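Local coordinates for cytochrome P450 (Novosphingobium aromaticivorans, PDB 3OFT), which is a haem protein of the cytochrome P450 family that holds the iron of protoporphyrin IX through a protein sulfur atom, at residues 336-339 / 344-347; 235-240 / 382-387. All coordinates share one frame; numbering follows the deposited sequence.

Contact 1: 336-339 / 344-347; sequences TTMG and RCVG. With HEM (protoporphyrin IX containing Fe), chain D.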
ATOM      1  N   THR A 336     -11.307   3.927   2.472  1.00  7.99           N
ATOM      2  CA  THR A 336     -10.656   2.659   2.824  1.00  8.71           C
ATOM      3  C   THR A 336      -9.277   2.494   2.192  1.00  7.39           C
ATOM      4  O   THR A 336      -8.701   1.406   2.245  1.00  8.16           O
ATOM      5  CB  THR A 336     -11.656   1.491   2.578  1.00  8.88           C
ATOM      6  OG1 THR A 336     -12.837   1.729   3.370  1.00  9.98           O
ATOM      7  CG2 THR A 336     -11.100   0.147   3.016  1.00 10.14           C
ATOM      8  N   THR A 337      -8.700   3.574   1.630  1.00  7.97           N
ATOM      9  CA  THR A 337      -7.363   3.439   1.006  1.00  7.31           C
ATOM     10  C   THR A 337      -6.343   2.853   2.008  1.00  8.16           C
ATOM     11  O   THR A 337      -5.524   1.997   1.641  1.00  6.24           O
ATOM     12  CB  THR A 337      -6.830   4.771   0.426  1.00  8.51           C
ATOM     13  OG1 THR A 337      -7.735   5.202  -0.588  1.00  8.02           O
ATOM     14  CG2 THR A 337      -5.418   4.560  -0.201  1.00  6.92           C
ATOM     15  N   MET A 338      -6.431   3.294   3.266  1.00  7.58           N
ATOM     16  CA  MET A 338      -5.501   2.892   4.290  1.00  8.77           C
ATOM     17  C   MET A 338      -6.092   1.810   5.216  1.00  7.22           C
ATOM     18  O   MET A 338      -5.501   1.482   6.229  1.00  6.44           O
ATOM     19  CB  MET A 338      -5.104   4.135   5.099  1.00  9.92           C
ATOM     20  CG  MET A 338      -4.650   5.322   4.229  1.00 15.37           C
ATOM     21  SD  MET A 338      -3.250   4.925   3.187  1.00 25.92           S
ATOM     22  CE  MET A 338      -2.132   4.458   4.396  1.00 17.76           C
ATOM     23  N   GLY A 339      -7.227   1.246   4.831  1.00  7.12           N
ATOM     24  CA  GLY A 339      -7.895   0.226   5.628  1.00  8.19           C
ATOM     25  C   GLY A 339      -8.900   0.817   6.586  1.00  9.49           C
ATOM     26  O   GLY A 339      -9.354   1.966   6.420  1.00  9.05           O
ATOM     27  N   ARG A 344      -5.740  -0.052  10.772  1.00  8.01           N
ATOM     28  CA  ARG A 344      -5.575   1.056   9.777  1.00  8.12           C
ATOM     29  C   ARG A 344      -4.114   1.484   9.657  1.00  7.05           C
ATOM     30  O   ARG A 344      -3.421   1.691  10.665  1.00  7.60           O
ATOM     31  CB  ARG A 344      -6.510   2.276  10.068  1.00  8.65           C
ATOM     32  CG  ARG A 344      -6.473   3.346   8.926  1.00  8.12           C
ATOM     33  CD  ARG A 344      -7.595   4.414   9.011  1.00  9.83           C
ATOM     34  NE  ARG A 344      -7.478   5.331   7.869  1.00 10.50           N
ATOM     35  CZ  ARG A 344      -6.747   6.443   7.875  1.00 14.23           C
ATOM     36  NH1 ARG A 344      -6.132   6.841   8.985  1.00 16.62           N
ATOM     37  NH2 ARG A 344      -6.665   7.182   6.787  1.00 12.17           N
ATOM     38  N   CYS A 345      -3.625   1.647   8.420  1.00  7.12           N
ATOM     39  CA  CYS A 345      -2.184   1.903   8.188  1.00  7.21           C
ATOM     40  C   CYS A 345      -1.530   2.857   9.195  1.00  8.73           C
ATOM     41  O   CYS A 345      -1.914   4.034   9.261  1.00  7.99           O
ATOM     42  CB  CYS A 345      -1.964   2.496   6.784  1.00  8.04           C
ATOM     43  SG  CYS A 345      -0.297   2.577   6.323  1.00  9.99           S
ATOM     44  N   VAL A 346      -0.540   2.364   9.946  1.00  7.65           N
ATOM     45  CA  VAL A 346       0.279   3.242  10.789  1.00  9.25           C
ATOM     46  C   VAL A 346       1.060   4.248   9.979  1.00  9.35           C
ATOM     47  O   VAL A 346       1.471   5.272  10.511  1.00  9.40           O
ATOM     48  CB  VAL A 346       1.297   2.459  11.686  1.00  9.11           C
ATOM     49  CG1 VAL A 346       0.539   1.724  12.793  1.00 10.08           C
ATOM     50  CG2 VAL A 346       2.123   1.466  10.883  1.00  9.26           C
ATOM     51  N   GLY A 347       1.344   3.922   8.716  1.00  9.04           N
ATOM     52  CA  GLY A 347       2.077   4.878   7.876  1.00  9.56           C
ATOM     53  C   GLY A 347       1.178   5.849   7.119  1.00  9.77           C
ATOM     54  O   GLY A 347       1.643   6.452   6.148  1.00  9.42           O
TER
HETATM   55  CHA HEM D 417      -1.399  -1.375   7.250  1.00  2.48           C
HETATM   56  CHB HEM D 417      -2.160   0.687   2.905  1.00  5.96           C
HETATM   57  CHC HEM D 417       2.017   3.068   3.335  1.00  5.36           C
HETATM   58  CHD HEM D 417       3.218   0.268   7.053  1.00  8.21           C
HETATM   59  C1A HEM D 417      -1.981  -0.956   6.068  1.00  5.58           C
HETATM   60  C2A HEM D 417      -3.313  -1.314   5.640  1.00  5.46           C
HETATM   61  C3A HEM D 417      -3.552  -0.762   4.456  1.00  4.72           C
HETATM   62  C4A HEM D 417      -2.341  -0.045   4.053  1.00  6.21           C
HETATM   63  CMA HEM D 417      -4.858  -0.950   3.644  1.00  5.72           C
HETATM   64  CAA HEM D 417      -4.329  -2.161   6.461  1.00  6.43           C
HETATM   65  CBA HEM D 417      -4.002  -3.620   6.236  1.00  6.68           C
HETATM   66  CGA HEM D 417      -5.005  -4.546   6.908  1.00  6.78           C
HETATM   67  O1A HEM D 417      -4.760  -5.793   6.903  1.00  7.91           O
HETATM   68  O2A HEM D 417      -6.063  -4.109   7.462  1.00  8.19           O
HETATM   69  C1B HEM D 417      -1.097   1.537   2.630  1.00  5.61           C
HETATM   70  C2B HEM D 417      -0.994   2.427   1.503  1.00  4.66           C
HETATM   71  C3B HEM D 417       0.175   3.083   1.643  1.00  5.25           C
HETATM   72  C4B HEM D 417       0.819   2.614   2.855  1.00  5.27           C
HETATM   73  CMB HEM D 417      -2.060   2.553   0.399  1.00  3.95           C
HETATM   74  CAB HEM D 417       0.867   4.129   0.763  1.00  8.63           C
HETATM   75  CBB HEM D 417       0.371   4.548  -0.416  1.00 14.94           C
HETATM   76  C1C HEM D 417       2.751   2.561   4.366  1.00  7.61           C
HETATM   77  C2C HEM D 417       4.043   3.037   4.843  1.00  8.68           C
HETATM   78  C3C HEM D 417       4.376   2.210   5.874  1.00 12.06           C
HETATM   79  C4C HEM D 417       3.285   1.296   6.120  1.00  7.84           C
HETATM   80  CMC HEM D 417       4.850   4.218   4.214  1.00 10.19           C
HETATM   81  CAC HEM D 417       5.610   2.211   6.809  1.00 14.60           C
HETATM   82  CBC HEM D 417       6.811   2.615   6.410  1.00 21.62           C
HETATM   83  C1D HEM D 417       2.105  -0.390   7.463  1.00  6.67           C
HETATM   84  C2D HEM D 417       2.065  -1.283   8.612  1.00  7.59           C
HETATM   85  C3D HEM D 417       0.623  -1.749   8.687  1.00  4.94           C
HETATM   86  C4D HEM D 417      -0.071  -1.154   7.579  1.00  5.27           C
HETATM   87  CMD HEM D 417       3.241  -1.628   9.594  1.00  5.24           C
HETATM   88  CAD HEM D 417       0.075  -2.716   9.777  1.00  6.71           C
HETATM   89  CBD HEM D 417      -0.697  -1.833  10.772  1.00  5.13           C
HETATM   90  CGD HEM D 417      -1.395  -2.803  11.733  1.00  9.47           C
HETATM   91  O1D HEM D 417      -1.539  -4.009  11.445  1.00  7.95           O
HETATM   92  O2D HEM D 417      -1.875  -2.377  12.788  1.00 11.02           O
HETATM   93  NA  HEM D 417      -1.415  -0.154   5.075  1.00  6.44           N
HETATM   94  NB  HEM D 417       0.003   1.726   3.441  1.00  5.60           N
HETATM   95  NC  HEM D 417       2.309   1.542   5.194  1.00  7.35           N
HETATM   96  ND  HEM D 417       0.846  -0.359   6.873  1.00  4.72           N
HETATM   97 FE   HEM D 417       0.408   0.744   5.187  1.00  8.33          FE
HETATM   98  O   HOH W   1      -8.423   4.260   5.249  1.00 10.53           O
HETATM   99  O   HOH W   2       1.368  -1.075   3.969  1.00 12.50           O
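The cysteine-ligand loop of the P450 fold folds back on itself here, with Met338 meeting Arg344 and Cys345 on the proximal, sulfur-ligand side of the haem. Cys345 N donates to Met338 O over 2.9 Å at an N-H...O angle of 177°, nearly straight. Arg344 CG flanks the same Met338 O at 3.4 Å, and the extended arginine chain carries its guanidinium on until Met338 CB covers one face, 3.8 Å from Arg344 NH2. Water 1 lies at the edge of that group, in its plane. It accepts from Arg344 NE (3.0 Å) and from Met338 N, and donates to Gly339 O (2.7 Å), so one water bridges Arg344 NE to two backbone atoms of the type I turn 336-339. With its SG anti to the backbone N (chi1 -170°), Cys345 directs the sulfur to the haem iron, 2.3 Å away, while water 2 occupies the opposite side of the metal. Met338, bent at chi2 (-59°), brings its SD to 3.8 Å from HEM C2B. Gly347 sits at the N-cap position of helix 348-365. Axial sulfur ligation, with the cysteine amide tied to a preceding turn, is characteristic of the proximal haem-binding loop of cytochromes P450.

Contact 2: 235-240 / 382-387; sequences GLDTVA and GNVGAC. With HEM (protoporphyrin IX containing Fe), chain D; HX2 ((2R,5R)-hexane-2,5-diol), chain E.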
ATOM      1  N   GLY A 235       5.825  -0.235   3.315  1.00 11.76           N
ATOM      2  CA  GLY A 235       6.019   1.079   2.711  1.00 12.26           C
ATOM      3  C   GLY A 235       6.633   1.038   1.308  1.00 12.42           C
ATOM      4  O   GLY A 235       6.815   2.075   0.691  1.00 14.98           O
ATOM      5  N   LEU A 236       6.963  -0.145   0.791  1.00 11.09           N
ATOM      6  CA  LEU A 236       7.618  -0.245  -0.529  1.00 10.88           C
ATOM      7  C   LEU A 236       6.638  -0.330  -1.702  1.00 10.79           C
ATOM      8  O   LEU A 236       6.491   0.648  -2.440  1.00 12.40           O
ATOM      9  CB  LEU A 236       8.633  -1.379  -0.600  1.00 10.40           C
ATOM     10  CG  LEU A 236       9.966  -1.194   0.150  1.00 14.47           C
ATOM     11  CD1 LEU A 236      10.872  -2.388  -0.127  1.00 16.10           C
ATOM     12  CD2 LEU A 236      10.690   0.149  -0.138  1.00 13.93           C
ATOM     13  N   ASP A 237       5.949  -1.447  -1.873  1.00  9.96           N
ATOM     14  CA  ASP A 237       5.071  -1.585  -3.055  1.00 10.34           C
ATOM     15  C   ASP A 237       3.874  -0.649  -2.987  1.00  8.88           C
ATOM     16  O   ASP A 237       3.403  -0.192  -4.019  1.00  8.81           O
ATOM     17  CB  ASP A 237       4.591  -3.027  -3.274  1.00 12.41           C
ATOM     18  CG  ASP A 237       3.889  -3.637  -2.058  1.00 17.75           C
ATOM     19  OD1 ASP A 237       3.691  -2.945  -1.035  1.00 24.47           O
ATOM     20  OD2 ASP A 237       3.552  -4.862  -2.102  1.00 24.89           O
ATOM     21  N   THR A 238       3.358  -0.383  -1.780  1.00  7.17           N
ATOM     22  CA  THR A 238       2.158   0.490  -1.650  1.00  7.25           C
ATOM     23  C   THR A 238       2.475   1.923  -2.108  1.00  6.97           C
ATOM     24  O   THR A 238       1.696   2.534  -2.860  1.00  8.14           O
ATOM     25  CB  THR A 238       1.705   0.578  -0.186  1.00  6.75           C
ATOM     26  OG1 THR A 238       2.860   0.865   0.619  1.00  6.95           O
ATOM     27  CG2 THR A 238       1.046  -0.745   0.275  1.00  9.80           C
ATOM     28  N   VAL A 239       3.627   2.441  -1.671  1.00  6.89           N
ATOM     29  CA  VAL A 239       4.029   3.805  -2.011  1.00  7.25           C
ATOM     30  C   VAL A 239       4.403   3.875  -3.498  1.00  7.55           C
ATOM     31  O   VAL A 239       3.984   4.793  -4.188  1.00  6.16           O
ATOM     32  CB  VAL A 239       5.133   4.351  -1.099  1.00  8.43           C
ATOM     33  CG1 VAL A 239       5.642   5.738  -1.583  1.00  7.90           C
ATOM     34  CG2 VAL A 239       4.561   4.513   0.348  1.00  7.66           C
ATOM     35  N   ALA A 240       5.101   2.859  -3.999  1.00  6.13           N
ATOM     36  CA  ALA A 240       5.391   2.823  -5.403  1.00  7.23           C
ATOM     37  C   ALA A 240       4.090   2.878  -6.235  1.00  6.64           C
ATOM     38  O   ALA A 240       4.018   3.597  -7.252  1.00  7.28           O
ATOM     39  CB  ALA A 240       6.232   1.566  -5.735  1.00  7.61           C
ATOM     40  N   GLY A 382      -3.229  -8.479  -8.219  1.00 12.70           N
ATOM     41  CA  GLY A 382      -2.594  -8.942  -6.941  1.00 12.15           C
ATOM     42  C   GLY A 382      -3.040  -8.106  -5.743  1.00 11.74           C
ATOM     43  O   GLY A 382      -3.944  -7.271  -5.867  1.00 10.66           O
ATOM     44  N   ASN A 383      -2.378  -8.284  -4.590  1.00 10.43           N
ATOM     45  CA  ASN A 383      -2.796  -7.610  -3.375  1.00 10.18           C
ATOM     46  C   ASN A 383      -2.513  -6.119  -3.409  1.00  9.21           C
ATOM     47  O   ASN A 383      -3.219  -5.378  -2.769  1.00  8.21           O
ATOM     48  CB  ASN A 383      -2.117  -8.226  -2.151  1.00 10.66           C
ATOM     49  CG  ASN A 383      -2.350  -9.741  -2.075  1.00 13.22           C
ATOM     50  OD1 ASN A 383      -3.436 -10.240  -2.414  1.00 11.63           O
ATOM     51  ND2 ASN A 383      -1.292 -10.483  -1.707  1.00 16.81           N
ATOM     52  N   VAL A 384      -1.497  -5.685  -4.157  1.00  9.46           N
ATOM     53  CA  VAL A 384      -1.240  -4.237  -4.315  1.00  9.27           C
ATOM     54  C   VAL A 384      -1.154  -3.973  -5.818  1.00  8.57           C
ATOM     55  O   VAL A 384      -0.106  -4.194  -6.434  1.00  7.93           O
ATOM     56  CB  VAL A 384       0.088  -3.803  -3.639  1.00  9.29           C
ATOM     57  CG1 VAL A 384       0.334  -2.287  -3.852  1.00  9.04           C
ATOM     58  CG2 VAL A 384       0.090  -4.138  -2.139  1.00  9.92           C
ATOM     59  N   GLY A 385      -2.269  -3.557  -6.408  1.00  8.50           N
ATOM     60  CA  GLY A 385      -2.352  -3.250  -7.834  1.00  9.15           C
ATOM     61  C   GLY A 385      -1.511  -2.041  -8.179  1.00 10.20           C
ATOM     62  O   GLY A 385      -1.290  -1.158  -7.340  1.00 10.15           O
ATOM     63  N   ALA A 386      -0.986  -2.014  -9.399  1.00  9.68           N
ATOM     64  CA  ALA A 386      -0.029  -0.981  -9.770  1.00 10.08           C
ATOM     65  C   ALA A 386       0.138  -0.867 -11.281  1.00 10.02           C
ATOM     66  O   ALA A 386      -0.135  -1.834 -12.022  1.00 10.17           O
ATOM     67  CB  ALA A 386       1.364  -1.225  -9.073  1.00  9.29           C
ATOM     68  N   CYS A 387       0.548   0.321 -11.733  1.00 10.02           N
ATOM     69  CA  CYS A 387       1.137   0.453 -13.064  1.00 10.56           C
ATOM     70  C   CYS A 387       2.384  -0.423 -13.193  1.00 11.62           C
ATOM     71  O   CYS A 387       3.213  -0.436 -12.294  1.00 11.00           O
ATOM     72  CB  CYS A 387       1.510   1.919 -13.320  1.00 10.75           C
ATOM     73  SG  CYS A 387       0.109   2.910 -13.522  1.00 14.98           S
TER
HETATM   74  CHA HEM D 417      -1.399  -1.375   7.250  1.00  2.48           C
HETATM   75  CHB HEM D 417      -2.160   0.687   2.905  1.00  5.96           C
HETATM   76  CHC HEM D 417       2.017   3.068   3.335  1.00  5.36           C
HETATM   77  CHD HEM D 417       3.218   0.268   7.053  1.00  8.21           C
HETATM   78  C1A HEM D 417      -1.981  -0.956   6.068  1.00  5.58           C
HETATM   79  C2A HEM D 417      -3.313  -1.314   5.640  1.00  5.46           C
HETATM   80  C3A HEM D 417      -3.552  -0.762   4.456  1.00  4.72           C
HETATM   81  C4A HEM D 417      -2.341  -0.045   4.053  1.00  6.21           C
HETATM   82  CMA HEM D 417      -4.858  -0.950   3.644  1.00  5.72           C
HETATM   83  CAA HEM D 417      -4.329  -2.161   6.461  1.00  6.43           C
HETATM   84  CBA HEM D 417      -4.002  -3.620   6.236  1.00  6.68           C
HETATM   85  CGA HEM D 417      -5.005  -4.546   6.908  1.00  6.78           C
HETATM   86  O1A HEM D 417      -4.760  -5.793   6.903  1.00  7.91           O
HETATM   87  O2A HEM D 417      -6.063  -4.109   7.462  1.00  8.19           O
HETATM   88  C1B HEM D 417      -1.097   1.537   2.630  1.00  5.61           C
HETATM   89  C2B HEM D 417      -0.994   2.427   1.503  1.00  4.66           C
HETATM   90  C3B HEM D 417       0.175   3.083   1.643  1.00  5.25           C
HETATM   91  C4B HEM D 417       0.819   2.614   2.855  1.00  5.27           C
HETATM   92  CMB HEM D 417      -2.060   2.553   0.399  1.00  3.95           C
HETATM   93  CAB HEM D 417       0.867   4.129   0.763  1.00  8.63           C
HETATM   94  CBB HEM D 417       0.371   4.548  -0.416  1.00 14.94           C
HETATM   95  C1C HEM D 417       2.751   2.561   4.366  1.00  7.61           C
HETATM   96  C2C HEM D 417       4.043   3.037   4.843  1.00  8.68           C
HETATM   97  C3C HEM D 417       4.376   2.210   5.874  1.00 12.06           C
HETATM   98  C4C HEM D 417       3.285   1.296   6.120  1.00  7.84           C
HETATM   99  CMC HEM D 417       4.850   4.218   4.214  1.00 10.19           C
HETATM  100  CAC HEM D 417       5.610   2.211   6.809  1.00 14.60           C
HETATM  101  CBC HEM D 417       6.811   2.615   6.410  1.00 21.62           C
HETATM  102  C1D HEM D 417       2.105  -0.390   7.463  1.00  6.67           C
HETATM  103  C2D HEM D 417       2.065  -1.283   8.612  1.00  7.59           C
HETATM  104  C3D HEM D 417       0.623  -1.749   8.687  1.00  4.94           C
HETATM  105  C4D HEM D 417      -0.071  -1.154   7.579  1.00  5.27           C
HETATM  106  CMD HEM D 417       3.241  -1.628   9.594  1.00  5.24           C
HETATM  107  CAD HEM D 417       0.075  -2.716   9.777  1.00  6.71           C
HETATM  108  CBD HEM D 417      -0.697  -1.833  10.772  1.00  5.13           C
HETATM  109  CGD HEM D 417      -1.395  -2.803  11.733  1.00  9.47           C
HETATM  110  O1D HEM D 417      -1.539  -4.009  11.445  1.00  7.95           O
HETATM  111  O2D HEM D 417      -1.875  -2.377  12.788  1.00 11.02           O
HETATM  112  NA  HEM D 417      -1.415  -0.154   5.075  1.00  6.44           N
HETATM  113  NB  HEM D 417       0.003   1.726   3.441  1.00  5.60           N
HETATM  114  NC  HEM D 417       2.309   1.542   5.194  1.00  7.35           N
HETATM  115  ND  HEM D 417       0.846  -0.359   6.873  1.00  4.72           N
HETATM  116 FE   HEM D 417       0.408   0.744   5.187  1.00  8.33          FE
HETATM  117  C1  HX2 E 397      -0.616  -8.625   2.081  1.00 24.72           C
HETATM  118  O1  HX2 E 397      -2.765  -8.218   0.984  1.00 18.01           O
HETATM  119  C2  HX2 E 397      -1.481  -7.632   1.291  1.00 24.86           C
HETATM  120  O2  HX2 E 397       0.879  -3.622   2.952  1.00 17.45           O
HETATM  121  C3  HX2 E 397      -1.619  -6.262   1.961  1.00 22.16           C
HETATM  122  C4  HX2 E 397      -0.260  -5.615   2.281  1.00 17.53           C
HETATM  123  C5  HX2 E 397      -0.386  -4.104   2.521  1.00 17.46           C
HETATM  124  C6  HX2 E 397      -1.427  -3.819   3.623  1.00 16.61           C
HETATM  125  O   HOH W   2       1.368  -1.075   3.969  1.00 12.50           O
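Water 2 is held between the haem iron, 2.4 Å away, and HX2 O2 at 2.8 Å, close to where Asp237 and Thr238 meet Val384. The contact between helix and loop is van der Waals packing. Val384 CG2 lies 3.5 Å from Asp237 OD2, the Asp237 side chain passing Val384 at a slant. The other methyl, Val384 CG1, is anti to the backbone N (chi1 179°), which brings it against the helix backbone, 3.7 Å from Asp237 O. Thr238 points its CB away from Val384, yet its CG2 still comes within 4.3 Å of Val384 CG2. The same threonine packs on the porphyrin, with Thr238 CB 3.5 Å from HEM C3B, while its OG1 is hydrogen-bonded to Gly234 O one turn back. The N atoms of Thr238 and Val239 lack a bond to the turn before, evidence of the kink familiar from the long distal helix of P450s. Asn383 CB approaches HX2 O1 to 3.2 Å, and Asn383 OD1 is bonded to Tyr305 OH. Around this pocket wall, Val384 and Ala386 lean on Ala241 of helix 221-252, Gly385 bonds to Thr280, and Pro145 of helix 144-152 packs against Leu236, Val239 and Ala240.

From the N terminus the chain first reaches 235-240, midway along helix 221-252. It then passes through 336-339 and 344-347, in the loop before helix 348-365, and arrives last at 382-387, which includes the start of strand 386-394. Contact 2 therefore closes a loop of 141 residues, and contact 1, closing one of only four, is nested within it. Their centres are 13 Å apart and their nearest atoms about 7 Å, so they do not touch directly; the haem joins them, contact 1 bordering one of its faces and contact 2 the opposite one. Together they connect the proximal loop, the long central helix and the C-terminal sheet.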